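Local coordinates for lipoteichoic acid primase (Listeria monocytogenes, PDB 4UOP), which is a member of the sulfatase family and carries a magnesium ion in its extracellular catalytic domain, at residues N38-V43 against S421-Q426; F68-T73 against Y95-F100; K243-G248 against E295-Y300; Q266-K269 against I273-D276. All blocks are in the same frame, centred on the assembly; numbering follows the deposited sequence.

Contact 1 of 4, residues N38-V43 against S421-Q426; sequences NDIKGV and SRKLLQ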
loop_
_atom_site.group_PDB
_atom_site.type_symbol
_atom_site.label_atom_id
_atom_site.label_comp_id
_atom_site.label_asym_id
_atom_site.label_seq_id
_atom_site.Cartn_x
_atom_site.Cartn_y
_atom_site.Cartn_z
ATOM N N ASN B 38 8.867 0.864 24.983
ATOM C CA ASN B 38 7.838 1.277 25.938
ATOM C C ASN B 38 7.981 2.743 26.340
ATOM O O ASN B 38 6.993 3.452 26.436
ATOM C CB ASN B 38 7.839 0.374 27.182
ATOM C CG ASN B 38 7.464 -1.071 26.865
ATOM O OD1 ASN B 38 6.926 -1.381 25.800
ATOM N ND2 ASN B 38 7.749 -1.958 27.791
ATOM N N ASP B 39 9.217 3.192 26.587
ATOM C CA ASP B 39 9.481 4.595 26.921
ATOM C C ASP B 39 9.092 5.545 25.793
ATOM O O ASP B 39 8.530 6.607 26.043
ATOM C CB ASP B 39 10.971 4.804 27.263
ATOM C CG ASP B 39 11.368 4.190 28.599
ATOM O OD1 ASP B 39 10.481 3.893 29.433
ATOM O OD2 ASP B 39 12.591 4.013 28.822
ATOM N N ILE B 40 9.397 5.171 24.553
ATOM C CA ILE B 40 9.000 5.971 23.391
ATOM C C ILE B 40 7.470 6.117 23.310
ATOM O O ILE B 40 6.963 7.217 23.095
ATOM C CB ILE B 40 9.560 5.382 22.078
ATOM C CG1 ILE B 40 11.085 5.560 22.034
ATOM C CG2 ILE B 40 8.922 6.052 20.866
ATOM C CD1 ILE B 40 11.772 4.696 21.002
ATOM N N LYS B 41 6.742 5.018 23.513
ATOM C CA LYS B 41 5.277 5.062 23.467
ATOM C C LYS B 41 4.722 5.954 24.572
ATOM O O LYS B 41 3.766 6.683 24.365
ATOM C CB LYS B 41 4.670 3.660 23.561
ATOM C CG LYS B 41 3.168 3.648 23.253
ATOM C CD LYS B 41 2.638 2.245 23.057
ATOM C CE LYS B 41 1.196 2.244 22.541
ATOM N NZ LYS B 41 0.676 0.843 22.445
ATOM N N GLY B 42 5.347 5.905 25.743
ATOM C CA GLY B 42 5.016 6.810 26.822
ATOM C C GLY B 42 3.688 6.547 27.496
ATOM O O GLY B 42 3.144 7.440 28.118
ATOM N N VAL B 43 3.152 5.334 27.368
ATOM C CA VAL B 43 1.906 4.992 28.048
ATOM C C VAL B 43 2.263 4.371 29.390
ATOM O O VAL B 43 3.107 3.491 29.455
ATOM C CB VAL B 43 1.052 4.008 27.220
ATOM C CG1 VAL B 43 -0.139 3.534 28.024
ATOM C CG2 VAL B 43 0.591 4.683 25.943
ATOM N N SER B 421 4.261 8.569 17.961
ATOM C CA SER B 421 3.683 7.697 16.926
ATOM C C SER B 421 4.638 7.502 15.752
ATOM O O SER B 421 4.874 6.380 15.308
ATOM C CB SER B 421 2.349 8.248 16.444
ATOM O OG SER B 421 1.378 8.164 17.465
ATOM N N ARG B 422 5.195 8.589 15.233
ATOM C CA ARG B 422 6.096 8.472 14.102
ATOM C C ARG B 422 7.347 7.679 14.476
ATOM O O ARG B 422 7.812 6.863 13.698
ATOM C CB ARG B 422 6.462 9.853 13.536
ATOM C CG ARG B 422 5.274 10.566 12.892
ATOM C CD ARG B 422 5.696 11.501 11.772
ATOM N NE ARG B 422 6.657 12.502 12.215
ATOM C CZ ARG B 422 7.079 13.525 11.470
ATOM N NH1 ARG B 422 6.623 13.700 10.231
ATOM N NH2 ARG B 422 7.956 14.387 11.973
ATOM N N LYS B 423 7.881 7.923 15.667
ATOM C CA LYS B 423 9.102 7.245 16.099
ATOM C C LYS B 423 8.848 5.746 16.321
ATOM O O LYS B 423 9.663 4.902 15.944
ATOM C CB LYS B 423 9.641 7.893 17.376
ATOM C CG LYS B 423 11.063 7.485 17.706
ATOM C CD LYS B 423 11.664 8.417 18.746
ATOM C CE LYS B 423 13.009 7.910 19.241
ATOM N NZ LYS B 423 13.553 8.774 20.337
ATOM N N LEU B 424 7.698 5.421 16.902
ATOM C CA LEU B 424 7.287 4.022 17.080
ATOM C C LEU B 424 7.190 3.257 15.769
ATOM O O LEU B 424 7.645 2.113 15.681
ATOM C CB LEU B 424 5.929 3.924 17.767
ATOM C CG LEU B 424 5.865 4.080 19.274
ATOM C CD1 LEU B 424 4.421 3.906 19.706
ATOM C CD2 LEU B 424 6.766 3.082 19.984
ATOM N N LEU B 425 6.598 3.882 14.754
ATOM C CA LEU B 425 6.505 3.260 13.435
ATOM C C LEU B 425 7.893 3.023 12.825
ATOM O O LEU B 425 8.158 1.955 12.270
ATOM C CB LEU B 425 5.649 4.106 12.491
ATOM C CG LEU B 425 4.173 4.284 12.837
ATOM C CD1 LEU B 425 3.506 5.121 11.756
ATOM C CD2 LEU B 425 3.443 2.959 13.005
ATOM N N GLN B 426 8.785 4.003 12.953
ATOM C CA GLN B 426 10.169 3.844 12.494
ATOM C C GLN B 426 10.862 2.674 13.179
ATOM O O GLN B 426 11.478 1.829 12.528
ATOM C CB GLN B 426 10.975 5.118 12.763
ATOM C CG GLN B 426 10.615 6.292 11.875
ATOM C CD GLN B 426 11.152 7.618 12.408
ATOM O OE1 GLN B 426 12.158 7.657 13.130
ATOM N NE2 GLN B 426 10.486 8.712 12.048
#

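Contact 2 of 4, residues F68-T73 against Y95-F100; sequences FQRNLT and YSNQFF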
loop_
_atom_site.group_PDB
_atom_site.type_symbol
_atom_site.label_atom_id
_atom_site.label_comp_id
_atom_site.label_asym_id
_atom_site.label_seq_id
_atom_site.Cartn_x
_atom_site.Cartn_y
_atom_site.Cartn_z
ATOM N N PHE B 68 -16.226 -7.448 10.580
ATOM C CA PHE B 68 -17.074 -6.913 11.653
ATOM C C PHE B 68 -16.552 -5.523 12.088
ATOM O O PHE B 68 -15.353 -5.369 12.351
ATOM C CB PHE B 68 -17.075 -7.835 12.876
ATOM C CG PHE B 68 -18.035 -9.005 12.805
ATOM C CD1 PHE B 68 -18.007 -9.896 11.746
ATOM C CD2 PHE B 68 -18.922 -9.256 13.851
ATOM C CE1 PHE B 68 -18.868 -10.988 11.712
ATOM C CE2 PHE B 68 -19.783 -10.348 13.824
ATOM C CZ PHE B 68 -19.737 -11.227 12.761
ATOM N N GLN B 69 -17.443 -4.535 12.176
ATOM C CA GLN B 69 -17.088 -3.202 12.682
ATOM C C GLN B 69 -18.092 -2.781 13.737
ATOM O O GLN B 69 -19.290 -3.056 13.626
ATOM C CB GLN B 69 -16.996 -2.163 11.560
ATOM C CG GLN B 69 -18.268 -1.975 10.745
ATOM C CD GLN B 69 -17.987 -1.245 9.450
ATOM O OE1 GLN B 69 -17.467 -1.836 8.510
ATOM N NE2 GLN B 69 -18.315 0.053 9.399
ATOM N N ARG B 70 -17.602 -2.095 14.758
ATOM C CA ARG B 70 -18.409 -1.808 15.935
ATOM C C ARG B 70 -19.677 -1.018 15.639
ATOM O O ARG B 70 -20.705 -1.275 16.269
ATOM C CB ARG B 70 -17.585 -1.099 17.013
ATOM C CG ARG B 70 -18.279 -1.007 18.364
ATOM C CD ARG B 70 -18.790 -2.356 18.826
ATOM N NE ARG B 70 -19.211 -2.392 20.225
ATOM C CZ ARG B 70 -20.038 -3.302 20.749
ATOM N NH1 ARG B 70 -20.609 -4.240 19.981
ATOM N NH2 ARG B 70 -20.317 -3.268 22.051
ATOM N N ASN B 71 -19.622 -0.069 14.704
ATOM C CA ASN B 71 -20.812 0.747 14.397
ATOM C C ASN B 71 -21.863 0.017 13.552
ATOM O O ASN B 71 -22.941 0.565 13.266
ATOM C CB ASN B 71 -20.441 2.114 13.813
ATOM C CG ASN B 71 -19.765 2.048 12.459
ATOM O OD1 ASN B 71 -19.775 1.035 11.765
ATOM N ND2 ASN B 71 -19.187 3.166 12.062
ATOM N N LEU B 72 -21.572 -1.221 13.172
ATOM C CA LEU B 72 -22.593 -2.098 12.578
ATOM C C LEU B 72 -22.751 -3.398 13.365
ATOM O O LEU B 72 -22.949 -4.461 12.796
ATOM C CB LEU B 72 -22.253 -2.369 11.110
ATOM C CG LEU B 72 -22.226 -1.125 10.212
ATOM C CD1 LEU B 72 -21.684 -1.474 8.839
ATOM C CD2 LEU B 72 -23.612 -0.499 10.080
ATOM N N THR B 73 -22.613 -3.313 14.678
ATOM C CA THR B 73 -22.959 -4.393 15.571
ATOM C C THR B 73 -23.966 -3.851 16.563
ATOM O O THR B 73 -24.131 -2.637 16.685
ATOM C CB THR B 73 -21.747 -4.954 16.332
ATOM O OG1 THR B 73 -21.218 -3.942 17.193
ATOM C CG2 THR B 73 -20.674 -5.443 15.368
ATOM N N TYR B 95 -15.483 -5.889 27.356
ATOM C CA TYR B 95 -15.602 -5.542 25.947
ATOM C C TYR B 95 -15.293 -4.072 25.762
ATOM O O TYR B 95 -15.300 -3.295 26.725
ATOM C CB TYR B 95 -16.997 -5.900 25.422
ATOM C CG TYR B 95 -18.101 -5.047 25.988
ATOM C CD1 TYR B 95 -18.688 -5.349 27.211
ATOM C CD2 TYR B 95 -18.518 -3.898 25.320
ATOM C CE1 TYR B 95 -19.691 -4.543 27.740
ATOM C CE2 TYR B 95 -19.503 -3.086 25.834
ATOM C CZ TYR B 95 -20.094 -3.414 27.038
ATOM O OH TYR B 95 -21.070 -2.586 27.518
ATOM N N SER B 96 -14.999 -3.696 24.523
ATOM C CA SER B 96 -14.624 -2.330 24.211
ATOM C C SER B 96 -15.446 -1.732 23.101
ATOM O O SER B 96 -15.685 -2.374 22.084
ATOM C CB SER B 96 -13.170 -2.263 23.791
ATOM O OG SER B 96 -12.836 -0.956 23.389
ATOM N N ASN B 97 -15.854 -0.485 23.301
ATOM C CA ASN B 97 -16.493 0.328 22.261
ATOM C C ASN B 97 -15.525 1.299 21.606
ATOM O O ASN B 97 -15.939 2.142 20.816
ATOM C CB ASN B 97 -17.678 1.100 22.847
ATOM C CG ASN B 97 -18.777 0.190 23.317
ATOM O OD1 ASN B 97 -19.025 -0.856 22.716
ATOM N ND2 ASN B 97 -19.427 0.563 24.409
ATOM N N GLN B 98 -14.243 1.188 21.952
ATOM C CA GLN B 98 -13.191 2.012 21.361
ATOM C C GLN B 98 -11.948 1.168 21.137
ATOM O O GLN B 98 -10.871 1.409 21.699
ATOM C CB GLN B 98 -12.856 3.203 22.254
ATOM C CG GLN B 98 -13.962 4.215 22.410
ATOM C CD GLN B 98 -13.521 5.436 23.205
ATOM O OE1 GLN B 98 -12.708 5.339 24.124
ATOM N NE2 GLN B 98 -14.087 6.585 22.873
ATOM N N PHE B 99 -12.114 0.124 20.346
ATOM C CA PHE B 99 -11.017 -0.746 20.003
ATOM C C PHE B 99 -10.823 -0.628 18.510
ATOM O O PHE B 99 -11.798 -0.695 17.753
ATOM C CB PHE B 99 -11.328 -2.178 20.420
ATOM C CG PHE B 99 -10.132 -3.067 20.439
ATOM C CD1 PHE B 99 -9.342 -3.155 21.581
ATOM C CD2 PHE B 99 -9.774 -3.802 19.326
ATOM C CE1 PHE B 99 -8.218 -3.954 21.598
ATOM C CE2 PHE B 99 -8.652 -4.628 19.350
ATOM C CZ PHE B 99 -7.868 -4.687 20.486
ATOM N N PHE B 100 -9.580 -0.425 18.076
ATOM C CA PHE B 100 -9.324 -0.034 16.690
ATOM C C PHE B 100 -8.511 -1.024 15.877
ATOM O O PHE B 100 -7.631 -1.699 16.396
ATOM C CB PHE B 100 -8.597 1.302 16.652
ATOM C CG PHE B 100 -9.363 2.423 17.263
ATOM C CD1 PHE B 100 -10.332 3.100 16.527
ATOM C CD2 PHE B 100 -9.141 2.805 18.586
ATOM C CE1 PHE B 100 -11.028 4.157 17.088
ATOM C CE2 PHE B 100 -9.845 3.858 19.144
ATOM C CZ PHE B 100 -10.791 4.526 18.403
#

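Contact 3 of 4, residues K243-G248 against E295-Y300; sequences KDTELG and EEQKKY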
loop_
_atom_site.group_PDB
_atom_site.type_symbol
_atom_site.label_atom_id
_atom_site.label_comp_id
_atom_site.label_asym_id
_atom_site.label_seq_id
_atom_site.Cartn_x
_atom_site.Cartn_y
_atom_site.Cartn_z
ATOM N N LYS B 243 -32.645 -4.401 0.689
ATOM C CA LYS B 243 -32.685 -5.678 0.014
ATOM C C LYS B 243 -31.867 -5.519 -1.259
ATOM O O LYS B 243 -31.950 -4.490 -1.921
ATOM C CB LYS B 243 -34.128 -6.111 -0.300
ATOM C CG LYS B 243 -34.279 -7.602 -0.603
ATOM C CD LYS B 243 -35.707 -7.973 -0.946
ATOM C CE LYS B 243 -36.543 -8.225 0.295
ATOM N NZ LYS B 243 -36.501 -9.645 0.736
ATOM N N ASP B 244 -31.048 -6.527 -1.562
ATOM C CA ASP B 244 -30.166 -6.560 -2.744
ATOM C C ASP B 244 -29.208 -5.350 -2.880
ATOM O O ASP B 244 -28.864 -4.904 -3.986
ATOM C CB ASP B 244 -31.020 -6.780 -3.995
ATOM C CG ASP B 244 -31.757 -8.131 -3.979
ATOM O OD1 ASP B 244 -31.627 -8.890 -2.992
ATOM O OD2 ASP B 244 -32.473 -8.444 -4.961
ATOM N N THR B 245 -28.753 -4.859 -1.728
ATOM C CA THR B 245 -27.752 -3.785 -1.631
ATOM C C THR B 245 -26.541 -4.341 -0.894
ATOM O O THR B 245 -26.676 -5.331 -0.194
ATOM C CB THR B 245 -28.246 -2.553 -0.823
ATOM O OG1 THR B 245 -28.429 -2.877 0.569
ATOM C CG2 THR B 245 -29.561 -1.987 -1.400
ATOM N N GLU B 246 -25.384 -3.695 -1.020
ATOM C CA GLU B 246 -24.180 -4.134 -0.322
ATOM C C GLU B 246 -24.400 -4.214 1.182
ATOM O O GLU B 246 -24.028 -5.208 1.798
ATOM C CB GLU B 246 -22.989 -3.212 -0.617
ATOM C CG GLU B 246 -21.763 -3.500 0.245
ATOM C CD GLU B 246 -20.546 -2.685 -0.154
ATOM O OE1 GLU B 246 -20.531 -1.456 0.085
ATOM O OE2 GLU B 246 -19.594 -3.285 -0.693
ATOM N N LEU B 247 -24.986 -3.177 1.772
ATOM C CA LEU B 247 -25.211 -3.157 3.215
ATOM C C LEU B 247 -26.190 -4.234 3.648
ATOM O O LEU B 247 -26.023 -4.853 4.705
ATOM C CB LEU B 247 -25.667 -1.779 3.722
ATOM C CG LEU B 247 -25.864 -1.665 5.244
ATOM C CD1 LEU B 247 -24.557 -1.918 5.982
ATOM C CD2 LEU B 247 -26.423 -0.309 5.650
ATOM N N GLY B 248 -27.212 -4.473 2.831
ATOM C CA GLY B 248 -28.153 -5.543 3.136
ATOM C C GLY B 248 -27.481 -6.895 3.137
ATOM O O GLY B 248 -27.656 -7.688 4.066
ATOM N N GLU B 295 -28.106 7.992 1.777
ATOM C CA GLU B 295 -28.647 8.711 2.918
ATOM C C GLU B 295 -29.671 7.917 3.713
ATOM O O GLU B 295 -29.661 7.953 4.944
ATOM C CB GLU B 295 -29.236 10.066 2.482
ATOM C CG GLU B 295 -28.191 11.167 2.381
ATOM C CD GLU B 295 -27.521 11.471 3.715
ATOM O OE1 GLU B 295 -28.180 11.330 4.771
ATOM O OE2 GLU B 295 -26.335 11.859 3.707
ATOM N N GLU B 296 -30.550 7.192 3.029
ATOM C CA GLU B 296 -31.601 6.472 3.746
ATOM C C GLU B 296 -31.098 5.201 4.456
ATOM O O GLU B 296 -31.815 4.655 5.298
ATOM C CB GLU B 296 -32.795 6.164 2.836
ATOM C CG GLU B 296 -32.644 4.955 1.922
ATOM C CD GLU B 296 -31.795 5.221 0.697
ATOM O OE1 GLU B 296 -31.352 6.373 0.499
ATOM O OE2 GLU B 296 -31.591 4.272 -0.087
ATOM N N GLN B 297 -29.888 4.744 4.117
ATOM C CA GLN B 297 -29.269 3.609 4.829
ATOM C C GLN B 297 -28.514 4.058 6.073
ATOM O O GLN B 297 -28.239 3.239 6.956
ATOM C CB GLN B 297 -28.316 2.848 3.916
ATOM C CG GLN B 297 -29.009 2.074 2.821
ATOM C CD GLN B 297 -28.089 1.125 2.099
ATOM O OE1 GLN B 297 -26.866 1.210 2.201
ATOM N NE2 GLN B 297 -28.679 0.185 1.379
ATOM N N LYS B 298 -28.193 5.344 6.174
ATOM C CA LYS B 298 -27.421 5.826 7.330
ATOM C C LYS B 298 -28.145 5.633 8.665
ATOM O O LYS B 298 -27.494 5.468 9.694
ATOM C CB LYS B 298 -26.998 7.284 7.145
ATOM C CG LYS B 298 -25.899 7.434 6.118
ATOM C CD LYS B 298 -25.371 8.852 6.045
ATOM C CE LYS B 298 -24.439 8.993 4.855
ATOM N NZ LYS B 298 -23.830 10.348 4.794
ATOM N N LYS B 299 -29.479 5.587 8.659
ATOM C CA LYS B 299 -30.222 5.324 9.909
ATOM C C LYS B 299 -29.956 3.943 10.543
ATOM O O LYS B 299 -30.338 3.709 11.696
ATOM C CB LYS B 299 -31.724 5.481 9.700
ATOM C CG LYS B 299 -32.354 4.392 8.852
ATOM C CD LYS B 299 -33.877 4.503 8.862
ATOM C CE LYS B 299 -34.509 3.530 7.890
ATOM N NZ LYS B 299 -34.285 3.918 6.467
ATOM N N TYR B 300 -29.336 3.032 9.789
ATOM C CA TYR B 300 -29.017 1.702 10.286
ATOM C C TYR B 300 -27.722 1.637 11.082
ATOM O O TYR B 300 -27.485 0.652 11.790
ATOM C CB TYR B 300 -28.976 0.707 9.132
ATOM C CG TYR B 300 -30.323 0.566 8.461
ATOM C CD1 TYR B 300 -31.416 0.061 9.160
ATOM C CD2 TYR B 300 -30.510 0.955 7.142
ATOM C CE1 TYR B 300 -32.660 -0.060 8.559
ATOM C CE2 TYR B 300 -31.747 0.839 6.539
ATOM C CZ TYR B 300 -32.812 0.329 7.256
ATOM O OH TYR B 300 -34.050 0.201 6.670
HETATM O O HOH W 1 -25.359 -0.421 0.577
#

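Contact 4 of 4, residues Q266-K269 against I273-D276; sequences QKLK and IWDD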
loop_
_atom_site.group_PDB
_atom_site.type_symbol
_atom_site.label_atom_id
_atom_site.label_comp_id
_atom_site.label_asym_id
_atom_site.label_seq_id
_atom_site.Cartn_x
_atom_site.Cartn_y
_atom_site.Cartn_z
ATOM N N GLN B 266 -21.584 -22.220 22.345
ATOM C CA GLN B 266 -22.416 -23.158 23.091
ATOM C C GLN B 266 -21.726 -24.537 23.229
ATOM O O GLN B 266 -21.824 -25.183 24.280
ATOM C CB GLN B 266 -23.804 -23.284 22.463
ATOM C CG GLN B 266 -24.812 -24.058 23.302
ATOM C CD GLN B 266 -24.999 -23.456 24.684
ATOM O OE1 GLN B 266 -25.356 -22.291 24.824
ATOM N NE2 GLN B 266 -24.708 -24.237 25.708
ATOM N N LYS B 267 -21.006 -24.964 22.195
ATOM C CA LYS B 267 -20.227 -26.200 22.266
ATOM C C LYS B 267 -19.051 -26.094 23.232
ATOM O O LYS B 267 -18.763 -27.045 23.946
ATOM C CB LYS B 267 -19.749 -26.637 20.882
ATOM C CG LYS B 267 -20.901 -27.117 20.018
ATOM C CD LYS B 267 -20.515 -27.263 18.554
ATOM C CE LYS B 267 -19.691 -28.513 18.296
ATOM N NZ LYS B 267 -19.827 -28.970 16.886
ATOM N N LEU B 268 -18.378 -24.946 23.240
ATOM C CA LEU B 268 -17.320 -24.690 24.208
ATOM C C LEU B 268 -17.885 -24.716 25.631
ATOM O O LEU B 268 -17.226 -25.192 26.546
ATOM C CB LEU B 268 -16.635 -23.342 23.943
ATOM C CG LEU B 268 -15.866 -23.161 22.632
ATOM C CD1 LEU B 268 -15.352 -21.734 22.528
ATOM C CD2 LEU B 268 -14.738 -24.183 22.458
ATOM N N LYS B 269 -19.088 -24.187 25.828
ATOM C CA LYS B 269 -19.712 -24.190 27.154
ATOM C C LYS B 269 -20.077 -25.617 27.591
ATOM O O LYS B 269 -19.703 -26.043 28.686
ATOM C CB LYS B 269 -20.938 -23.260 27.210
ATOM C CG LYS B 269 -20.601 -21.778 27.158
ATOM C CD LYS B 269 -21.822 -20.881 27.225
ATOM C CE LYS B 269 -21.415 -19.422 27.337
ATOM N NZ LYS B 269 -22.575 -18.494 27.326
ATOM N N ILE B 273 -14.834 -26.532 27.946
ATOM C CA ILE B 273 -13.684 -25.752 27.466
ATOM C C ILE B 273 -13.832 -24.267 27.832
ATOM O O ILE B 273 -12.861 -23.618 28.212
ATOM C CB ILE B 273 -13.470 -25.951 25.957
ATOM C CG1 ILE B 273 -12.996 -27.381 25.688
ATOM C CG2 ILE B 273 -12.428 -24.985 25.410
ATOM C CD1 ILE B 273 -13.149 -27.801 24.244
ATOM N N TRP B 274 -15.051 -23.744 27.749
ATOM C CA TRP B 274 -15.311 -22.314 28.020
ATOM C C TRP B 274 -14.841 -21.917 29.416
ATOM O O TRP B 274 -14.224 -20.860 29.605
ATOM C CB TRP B 274 -16.789 -22.036 27.876
ATOM C CG TRP B 274 -17.219 -20.619 28.045
ATOM C CD1 TRP B 274 -17.841 -20.079 29.134
ATOM C CD2 TRP B 274 -17.116 -19.568 27.078
ATOM N NE1 TRP B 274 -18.132 -18.755 28.907
ATOM C CE2 TRP B 274 -17.672 -18.406 27.664
ATOM C CE3 TRP B 274 -16.585 -19.486 25.782
ATOM C CZ2 TRP B 274 -17.740 -17.184 26.985
ATOM C CZ3 TRP B 274 -16.652 -18.274 25.109
ATOM C CH2 TRP B 274 -17.227 -17.137 25.711
ATOM N N ASP B 275 -15.132 -22.784 30.379
ATOM C CA ASP B 275 -14.807 -22.522 31.779
ATOM C C ASP B 275 -13.343 -22.753 32.083
ATOM O O ASP B 275 -12.914 -22.497 33.209
ATOM C CB ASP B 275 -15.661 -23.401 32.700
ATOM C CG ASP B 275 -17.144 -23.083 32.604
ATOM O OD1 ASP B 275 -17.495 -21.897 32.442
ATOM O OD2 ASP B 275 -17.973 -24.010 32.700
ATOM N N ASP B 276 -12.576 -23.218 31.098
ATOM C CA ASP B 276 -11.153 -23.454 31.248
ATOM C C ASP B 276 -10.303 -22.698 30.222
ATOM O O ASP B 276 -9.148 -23.074 29.984
ATOM C CB ASP B 276 -10.873 -24.960 31.130
ATOM C CG ASP B 276 -10.577 -25.627 32.479
ATOM O OD1 ASP B 276 -10.814 -25.006 33.553
ATOM O OD2 ASP B 276 -10.094 -26.790 32.451
HETATM O O HOH W 2 -17.589 -24.676 30.047
#

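Contact 1 of 4, residues N38-V43 against S421-Q426
Lys41 and Leu424 mark the closest backbone approach between the last turn of helix 34-41 and the middle of the long helix 412-433, with Lys41 CA 6.8 Å from Leu424 CA. Just past this point the first helix stops. Gly42 N still reaches back to Asn38 O (3.0 Å), but Gly42 itself leaves the helical conformation with a positive phi of 72°, and the chain turns off through Val43. The meeting is made by aliphatic groups. Ile40 has its CG2 branch anti to the backbone N (chi1 -69° for CG1), which lays CG2 against Leu424 CD2 at 3.8 Å as the two side chains pass in opposite directions. The other branch ends at Ile40 CD1, 3.9 Å from Lys423 CE; here the extended lysine runs nearly at right angles to the isoleucine and covers it with methylenes. Leu424 turns its other methyl to Lys41, with CD1 3.8 Å from Lys41 CG. The rest of the Lys41 chain leads away from helix 412-433, and its ammonium is hydrogen-bonded to Thr361 OG1 and Phe359 O. Lys41 O is also held, by Tyr370 OH. Two lysines thus lend their hydrocarbon stems to the contact, so that this link between the N-terminal helix and a C-terminal one rests on dispersion and burial, while the ammonium of Lys41 finds its hydrogen-bond partners elsewhere.

Contact 2 of 4, residues F68-T73 against Y95-F100
Arg70 grips Asn97 side-on, its NE and NH2 both donating to the single oxygen OD1. The bonds are short, 2.9 Å from Arg70 NE and 2.8 Å from Arg70 NH2 to Asn97 OD1, though each is bent, as a forked grip on one atom requires. The oxygen lies close to the guanidinium plane, and the amide is turned only 25° from it, so the two flat groups are nearly coplanar. On the remaining nitrogen, Arg70 NH1 donates to Thr73 OG1 at 2.9 Å, and that hydroxyl in turn donates a hydrogen bond to Arg70 O; NH2 has a further partner in Gln90 OE1. All three guanidinium nitrogens are therefore engaged, which should fix the rotation of the buried group. A bend at chi2 (51°) swings it across to the strand. Tyr95 stands beside it, CD2 3.8 Å from Arg70 NH2, with the ring steeply inclined to the guanidinium. Asn97 lies at the break in strand 94-100, where Ser96 OG accepts from Gln98 N in an ST turn. The contact thereby ties the loop after strand 59-65 to the central mixed sheet. Arg316 bonds to both sides, through the backbone of Arg70 and to Asn97 O, next to helix 312-315, while strand 330-331 packs against Tyr95 and Asn97.

Contact 3 of 4, residues K243-G248 against E295-Y300
Thr245, Leu247 and Gln297 form a mixed polar and apolar contact at the start of helix 246-271, where the loop that follows strand 277-283 reaches over the helix N-terminus. Thr245 is the N-cap: its OG1 accepts from Gly248 N at 3.0 Å, and chi1 of 67° puts this oxygen beside the first turn. Gln297 approaches from the opposite direction on an extended chain, and its NE2 adds a weak bond to Thr245 OG1 (3.2 Å, bent to 131°). The stronger partner of this amide nitrogen is Asp241 O, and the threonine hydroxyl bonds to Leu242 O, so the two polar ends share an anchorage in the chain leading into the helix. At the other end of the amide, a water donates to Gln297 OE1 (2.8 Å) and accepts from Leu247 N (3.0 Å), occupying another N-H of the first turn. Leu247 slides along the glutamine, its CB 3.6 Å from Gln297 OE1, and its CD2 makes a looser approach to Tyr300 CB at 4.4 Å. Tyr300 and Lys299 are themselves tied to Asp241, by hydrogen bond and salt bridge respectively. The helix beginning here runs on to residue 271 and leads into strand 277-283 of the mixed sheet, while the loop of 295-300 continues toward helix 312-315.

Contact 4 of 4, residues Q266-K269 against I273-D276
Leu268 O, near the C-terminal end of helix 246-271, accepts from Trp274 N, six residues on, and also lies within hydrogen-bonding reach of Ser271 OG, whose hydroxyl is shared with Lys267 O. The bond from Trp274 N is short and nearly straight (2.9 Å, 164°), although the donor stands well above the carbonyl plane. Ser271 OG also bonds to Ile273 N, drawing the turn together. A water that accepts from Asp275 N at 3.1 Å lies close to Lys269 O as well. The indole then folds back along the helix, its CG anti to the backbone N (chi1 -177°), and Lys269 runs beside it in the same direction. The extended lysine lies over one face, touching first with CG, 3.7 Å from Trp274 CG, and then with CE in a CH-pi contact 3.9 Å from the centre of the five-membered ring. At the indole edge Leu268 CD1 comes within 4.1 Å of Trp274 CE3, while Leu268 CD2 packs on Ile273 CG2 at 3.8 Å. These two aliphatic residues also meet Ile61 of strand 59-65, and the indole stacks with His322. A backbone N-H from beyond the helix end thus folds the turn back on the helix, while contact with the ring is mainly dispersion and CH-pi, with at most a weak contribution from the ammonium.

Overall arrangement
Contacts 2, 3 and 4 all lie within the sulfatase family sequence; contact 1 joins the N-terminal helix to helix 412-433 and brackets the others along the chain. It lies about 25 Å from contact 2 and 38 Å from contact 4, centre to centre. Contacts 3 and 4 hold the two ends of helix 246-271, their centres about 36 Å apart. Contacts 2 and 3 touch directly through Leu72 CD1 and Leu247 CD1, 4.1 Å apart. Contact 2 is tied to the magnesium site of Glu66, Thr108, Asp284 and His285 through the chain: its loop follows Glu66, and Gln69 OE1 accepts from the backbone N of Ile287 and Ile288, shortly after His285.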